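Methyltransferase (Thermus thermophilus, PDB 3TMA) methylates the N2 atom of guanosine 6 in tRNA(Phe), using S-adenosyl-L-methionine as methyl donor. Local coordinates at residues A[123-126]-A[127-130]; A[48-52]-A[53-57]; A[292-295]-A[296-300]. All blocks are in the same frame, centred on the assembly; numbering follows the deposited sequence.

Contact 1. Residues A[123-126]-A[127-130]; sequences PFTS and PEVE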
# COMPACT_ATOMS: atom_id res chain seq x y z
N PRO A 123 -8.06 8.72 -29.75
CA PRO A 123 -7.28 8.81 -30.99
C PRO A 123 -5.84 9.34 -30.79
O PRO A 123 -5.13 9.54 -31.77
CB PRO A 123 -8.10 9.79 -31.84
CG PRO A 123 -8.65 10.75 -30.82
CD PRO A 123 -8.95 9.89 -29.58
N PHE A 124 -5.38 9.48 -29.54
CA PHE A 124 -4.01 9.94 -29.28
C PHE A 124 -3.34 8.98 -28.27
O PHE A 124 -4.05 8.29 -27.52
CB PHE A 124 -4.01 11.36 -28.69
CG PHE A 124 -4.91 11.51 -27.48
CD1 PHE A 124 -4.47 11.15 -26.22
CD2 PHE A 124 -6.21 11.99 -27.63
CE1 PHE A 124 -5.30 11.27 -25.11
CE2 PHE A 124 -7.06 12.10 -26.54
CZ PHE A 124 -6.60 11.76 -25.27
N THR A 125 -2.01 9.01 -28.18
CA THR A 125 -1.27 8.21 -27.20
C THR A 125 -0.79 9.05 -26.02
O THR A 125 -0.77 10.30 -26.09
CB THR A 125 -0.03 7.57 -27.86
OG1 THR A 125 0.85 8.62 -28.29
CG2 THR A 125 -0.45 6.70 -29.09
N SER A 126 -0.33 8.38 -24.96
CA SER A 126 0.16 9.09 -23.78
C SER A 126 1.41 9.94 -24.09
O SER A 126 1.49 11.09 -23.66
CB SER A 126 0.45 8.11 -22.64
OG SER A 126 -0.78 7.54 -22.22
N PRO A 127 2.38 9.39 -24.84
CA PRO A 127 3.51 10.24 -25.24
C PRO A 127 3.09 11.53 -25.99
O PRO A 127 3.71 12.57 -25.76
CB PRO A 127 4.34 9.33 -26.14
CG PRO A 127 4.09 7.99 -25.60
CD PRO A 127 2.59 8.00 -25.26
N GLU A 128 2.05 11.50 -26.82
CA GLU A 128 1.57 12.76 -27.47
C GLU A 128 1.11 13.83 -26.46
O GLU A 128 1.31 15.06 -26.66
CB GLU A 128 0.42 12.50 -28.44
CG GLU A 128 0.84 11.97 -29.80
CD GLU A 128 -0.38 11.65 -30.68
OE1 GLU A 128 -1.06 10.64 -30.42
OE2 GLU A 128 -0.67 12.43 -31.62
N VAL A 129 0.40 13.37 -25.43
CA VAL A 129 -0.08 14.24 -24.37
C VAL A 129 1.12 14.83 -23.63
O VAL A 129 1.15 16.02 -23.35
CB VAL A 129 -0.98 13.46 -23.36
CG1 VAL A 129 -1.31 14.34 -22.14
CG2 VAL A 129 -2.31 13.01 -24.03
N GLU A 130 2.09 13.98 -23.28
CA GLU A 130 3.30 14.47 -22.62
C GLU A 130 4.02 15.52 -23.44
O GLU A 130 4.51 16.54 -22.91
CB GLU A 130 4.24 13.31 -22.25
CG GLU A 130 3.54 12.34 -21.24
CD GLU A 130 4.37 11.05 -20.96
OE1 GLU A 130 5.43 10.89 -21.58
OE2 GLU A 130 3.93 10.19 -20.13

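Contact 2. Residues A[48-52]-A[53-57]; sequences EVDAR and KGRVR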
# COMPACT_ATOMS: atom_id res chain seq x y z
N GLU A 48 -14.56 9.73 -3.76
CA GLU A 48 -14.78 8.82 -4.89
C GLU A 48 -13.77 7.67 -4.85
O GLU A 48 -12.60 7.88 -4.51
CB GLU A 48 -14.63 9.57 -6.20
CG GLU A 48 -15.68 10.71 -6.41
CD GLU A 48 -15.53 11.40 -7.78
OE1 GLU A 48 -14.44 11.32 -8.39
OE2 GLU A 48 -16.51 12.03 -8.23
N VAL A 49 -14.25 6.46 -5.15
CA VAL A 49 -13.43 5.21 -5.13
C VAL A 49 -13.48 4.60 -6.52
O VAL A 49 -14.55 4.52 -7.14
CB VAL A 49 -14.02 4.19 -4.11
CG1 VAL A 49 -13.38 2.80 -4.26
CG2 VAL A 49 -13.84 4.71 -2.67
N ASP A 50 -12.33 4.25 -7.07
CA ASP A 50 -12.34 3.50 -8.34
C ASP A 50 -12.11 2.02 -8.04
O ASP A 50 -10.98 1.60 -7.77
CB ASP A 50 -11.23 4.04 -9.29
CG ASP A 50 -11.49 5.48 -9.76
OD1 ASP A 50 -12.66 5.96 -9.69
OD2 ASP A 50 -10.52 6.12 -10.24
N ALA A 51 -13.20 1.26 -8.00
CA ALA A 51 -13.22 -0.16 -7.58
C ALA A 51 -12.21 -0.94 -8.41
O ALA A 51 -12.17 -0.77 -9.64
CB ALA A 51 -14.65 -0.78 -7.81
N ARG A 52 -11.34 -1.69 -7.74
CA ARG A 52 -10.40 -2.59 -8.41
C ARG A 52 -9.24 -1.87 -9.11
O ARG A 52 -8.43 -2.51 -9.81
CB ARG A 52 -11.15 -3.50 -9.41
CG ARG A 52 -12.08 -4.52 -8.68
CD ARG A 52 -12.86 -5.43 -9.67
NE ARG A 52 -13.71 -4.63 -10.56
CZ ARG A 52 -14.93 -4.22 -10.24
NH1 ARG A 52 -15.46 -4.54 -9.07
NH2 ARG A 52 -15.61 -3.46 -11.09
N LYS A 53 -9.17 -0.54 -8.95
CA LYS A 53 -8.11 0.27 -9.57
C LYS A 53 -7.09 0.81 -8.54
O LYS A 53 -6.06 1.34 -8.91
CB LYS A 53 -8.73 1.46 -10.34
CG LYS A 53 -9.56 1.04 -11.60
CD LYS A 53 -8.68 0.33 -12.62
CE LYS A 53 -9.48 -0.20 -13.80
NZ LYS A 53 -9.16 0.54 -15.06
N GLY A 54 -7.35 0.63 -7.26
CA GLY A 54 -6.41 1.15 -6.28
C GLY A 54 -6.39 2.68 -6.17
O GLY A 54 -5.31 3.25 -5.97
N ARG A 55 -7.52 3.36 -6.38
CA ARG A 55 -7.47 4.85 -6.33
C ARG A 55 -8.63 5.34 -5.48
O ARG A 55 -9.74 4.86 -5.65
CB ARG A 55 -7.64 5.50 -7.72
CG ARG A 55 -6.50 5.24 -8.69
CD ARG A 55 -6.68 5.97 -10.01
NE ARG A 55 -7.87 5.55 -10.79
CZ ARG A 55 -7.79 4.92 -11.96
NH1 ARG A 55 -6.61 4.59 -12.43
NH2 ARG A 55 -8.89 4.60 -12.64
N VAL A 56 -8.37 6.33 -4.63
CA VAL A 56 -9.44 7.10 -3.97
C VAL A 56 -9.20 8.58 -4.19
O VAL A 56 -8.04 9.05 -4.05
CB VAL A 56 -9.45 6.81 -2.47
CG1 VAL A 56 -10.57 7.66 -1.76
CG2 VAL A 56 -9.74 5.25 -2.27
N ARG A 57 -10.27 9.35 -4.41
CA ARG A 57 -10.14 10.83 -4.56
C ARG A 57 -11.03 11.50 -3.53
O ARG A 57 -12.16 11.04 -3.33
CB ARG A 57 -10.64 11.31 -5.93
CG ARG A 57 -9.72 11.02 -7.07
CD ARG A 57 -10.30 11.55 -8.42
NE ARG A 57 -11.55 10.90 -8.79
CZ ARG A 57 -11.65 9.61 -9.18
NH1 ARG A 57 -10.56 8.84 -9.29
NH2 ARG A 57 -12.84 9.07 -9.42

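Contact 3. Residues A[292-295]-A[296-300]; sequences LFHL and YWDFL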
# COMPACT_ATOMS: atom_id res chain seq x y z
N LEU A 292 4.37 -27.61 0.78
CA LEU A 292 3.61 -26.42 1.10
C LEU A 292 2.34 -26.72 1.89
O LEU A 292 2.04 -26.04 2.86
CB LEU A 292 3.29 -25.62 -0.16
CG LEU A 292 2.84 -24.19 0.09
CD1 LEU A 292 3.90 -23.37 0.87
CD2 LEU A 292 2.54 -23.56 -1.25
N PHE A 293 1.61 -27.76 1.50
CA PHE A 293 0.40 -28.14 2.22
C PHE A 293 0.71 -28.49 3.67
O PHE A 293 -0.07 -28.16 4.57
CB PHE A 293 -0.31 -29.33 1.54
CG PHE A 293 -1.52 -29.82 2.32
CD1 PHE A 293 -2.70 -29.07 2.35
CD2 PHE A 293 -1.48 -31.01 3.02
CE1 PHE A 293 -3.82 -29.51 3.05
CE2 PHE A 293 -2.59 -31.47 3.73
CZ PHE A 293 -3.76 -30.71 3.76
N HIS A 294 1.84 -29.17 3.86
CA HIS A 294 2.26 -29.56 5.20
C HIS A 294 2.70 -28.37 6.04
O HIS A 294 2.50 -28.36 7.25
CB HIS A 294 3.37 -30.63 5.17
CG HIS A 294 3.79 -31.11 6.53
ND1 HIS A 294 3.09 -32.07 7.23
CD2 HIS A 294 4.81 -30.73 7.34
CE1 HIS A 294 3.68 -32.30 8.39
NE2 HIS A 294 4.73 -31.49 8.48
N LEU A 295 3.28 -27.36 5.41
CA LEU A 295 3.61 -26.13 6.17
C LEU A 295 2.33 -25.42 6.58
O LEU A 295 2.22 -24.99 7.74
CB LEU A 295 4.52 -25.19 5.37
CG LEU A 295 4.71 -23.72 5.83
CD1 LEU A 295 5.33 -23.60 7.20
CD2 LEU A 295 5.59 -23.05 4.81
N TYR A 296 1.36 -25.32 5.66
CA TYR A 296 0.09 -24.66 6.00
C TYR A 296 -0.60 -25.43 7.13
O TYR A 296 -1.17 -24.84 8.05
CB TYR A 296 -0.87 -24.67 4.81
CG TYR A 296 -0.64 -23.58 3.78
CD1 TYR A 296 0.33 -22.61 3.95
CD2 TYR A 296 -1.38 -23.57 2.59
CE1 TYR A 296 0.49 -21.58 3.02
CE2 TYR A 296 -1.21 -22.57 1.63
CZ TYR A 296 -0.27 -21.57 1.86
OH TYR A 296 -0.08 -20.59 0.90
N TRP A 297 -0.63 -26.75 6.99
CA TRP A 297 -1.29 -27.62 7.97
C TRP A 297 -0.76 -27.38 9.41
O TRP A 297 -1.54 -27.12 10.36
CB TRP A 297 -1.00 -29.07 7.57
CG TRP A 297 -1.59 -30.03 8.51
CD1 TRP A 297 -1.03 -30.50 9.69
CD2 TRP A 297 -2.87 -30.61 8.42
NE1 TRP A 297 -1.91 -31.33 10.32
CE2 TRP A 297 -3.04 -31.44 9.54
CE3 TRP A 297 -3.89 -30.54 7.46
CZ2 TRP A 297 -4.18 -32.18 9.74
CZ3 TRP A 297 -5.02 -31.29 7.66
CH2 TRP A 297 -5.16 -32.09 8.79
N ASP A 298 0.56 -27.47 9.56
CA ASP A 298 1.21 -27.27 10.85
C ASP A 298 1.13 -25.82 11.34
O ASP A 298 0.93 -25.57 12.53
CB ASP A 298 2.69 -27.65 10.77
CG ASP A 298 2.92 -29.15 10.55
OD1 ASP A 298 1.98 -29.98 10.70
OD2 ASP A 298 4.09 -29.50 10.23
N PHE A 299 1.32 -24.87 10.44
CA PHE A 299 1.25 -23.48 10.83
C PHE A 299 -0.16 -23.14 11.33
O PHE A 299 -0.31 -22.46 12.34
CB PHE A 299 1.65 -22.53 9.69
CG PHE A 299 1.12 -21.12 9.89
CD1 PHE A 299 1.65 -20.32 10.88
CD2 PHE A 299 0.11 -20.62 9.09
CE1 PHE A 299 1.16 -19.04 11.11
CE2 PHE A 299 -0.40 -19.35 9.29
CZ PHE A 299 0.10 -18.57 10.33
N LEU A 300 -1.20 -23.54 10.60
CA LEU A 300 -2.55 -23.10 11.01
C LEU A 300 -2.94 -23.73 12.35
O LEU A 300 -3.69 -23.15 13.11
CB LEU A 300 -3.61 -23.43 9.97
CG LEU A 300 -3.45 -22.59 8.69
CD1 LEU A 300 -4.22 -23.24 7.54
CD2 LEU A 300 -3.87 -21.12 8.95

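Contact 1. Residues A[123-126]-A[127-130]
Thr125 and Glu128 form a capping box at the N-terminus of helix 126-141, each side chain reaching for the other residue's backbone NH. The stronger half runs from Thr125 N to Glu128 OE1, 2.9 Å long with an angle of 160° at the hydrogen; the oxygen is met on its anti side, somewhat out of the carboxylate plane. In return Glu128 N donates to Thr125 OG1, a weak bond of 3.4 Å. Threonine suits the N-cap because its short hydroxyl can face the first turn: OG1 sits between the backbone N and the carbonyl carbon (chi1 64°), on the side of Glu128. The glutamate is long enough to span back across that turn, and its negative charge near the helix N-terminus is probably favourable to the helix dipole.

Backbone bonds then take over. Glu130 N is held by Ser126 O at 3.0 Å, while the bond from Val129 N to Thr125 O is weak. Pro127 fits this first turn, where a nitrogen without a hydrogen costs no helical hydrogen bond.

The apolar part joins Phe124, just before the cap, to Val129, just inside the helix. CG2 of Val129 lies 3.6 Å from Phe124 CD1, approaching the ring obliquely; both residues are buried.

Around this start of the helix, Phe124 and Val129 both rest on Leu91 of helix 90-99, and Val129 also meets Ala116 of strand 112-119. The carboxylate of Glu130 accepts from Ala116 N, tying the helix to this outermost strand at one side of the N-terminal seven-stranded sheet.

Contact 2. Residues A[48-52]-A[53-57]
Strands 48-50 and 55-57 run antiparallel, their axes at 165° and 4.8 Å apart, as the two arms of a beta hairpin. Glu48 and Arg57 are a hydrogen-bonded pair, joined by reciprocal 2.8 Å bonds between Glu48 N and Arg57 O and between Arg57 N and Glu48 O. At the turn, Lys53 N donates to Asp50 O, and Gly54 takes a positive phi of 70° that glycine accommodates easily.

Val49 and Val56, a non-hydrogen-bonded pair, lie side by side toward helix 31-41, a place for compact branched apolar groups. The other face carries a salt-bridge network of Glu48, Asp50, Arg55 and Arg57, in which arginines suit the gaps between acids because each guanidinium offers several in-plane N-H groups. Arg57 grips Glu48 OE1 side-on through NE and NH2; that oxygen also has a salt bridge to Arg82. The same guanidinium holds Asp50 end-on, NH2 to OD1 and NH1 to OD2. The bend of Arg55 at chi3 (-63°) turns its guanidinium to Asp50, and NH1 makes a salt bridge to Glu119. Arg55 NE reaches the anti lone pair of Asp50 OD2 at 2.8 Å, while Arg57 NH1 meets that oxygen from above the carboxylate plane at 2.9 Å.

Contact 3. Residues A[292-295]-A[296-300]
Phe293 and Trp297, one helical turn apart, lie side by side and point the same way, with Phe293 CZ 3.7 Å from Trp297 CE3. Their ring planes are inclined at 50°, an oblique aromatic contact. Both side chains have CG anti to the backbone N (chi1 175° and 178°), which sends them out along the same flank of the helix. On another flank, Leu292 places its CG over one face of the Tyr296 ring, a branched aliphatic group suiting a flat aromatic surface. The third pair is polar: the carboxylate of Asp298 comes over a face of the His294 imidazole, OD2 lying 2.7 Å from NE2. The angle there is too poor for a hydrogen bond, and His294 has two conformers, so this close approach is doubtful.

What sets these spacings is the helical backbone. Bonds from Tyr296 N to Leu292 O (3.0 Å), Trp297 N to Phe293 O (2.9 Å) and Phe299 N to Leu295 O (2.8 Å) bring residues four apart onto a common side. Farther out, Tyr296 OH is hydrogen-bonded to Thr317 OG1, and Arg301 makes a cation-pi contact with Trp297. Phe299 meets Phe211 edge-to-face, and its side chain is about 4 Å from that of Ala263, which probably binds S-adenosyl-L-methionine.

Helix 290-305 packs through Phe293 and Tyr296 against helix 320-326, and through Phe299 and Leu300 against Leu315 of strand 312-317.

Overall arrangement
Along the chain the order is contact 2, contact 1, contact 3. Contacts 1 and 2 belong to the N-terminal half and are both associated with one mixed seven-stranded sheet: contact 2 supplies its strand 48-50 at one edge, and contact 1 packs on strand 112-119 at the other. Their centres are 23 Å apart. Contact 3 lies in the Rossmann-fold methyltransferase domain, on a helix beside a second seven-stranded sheet, its centre 50 Å from that of contact 1 and 35 Å from that of contact 2. None touches another. Contacts 2 and 1 thus lie in the NFLD and THUMP regions and contact 3 in the catalytic domain, the two parts that this enzyme fuses in one chain.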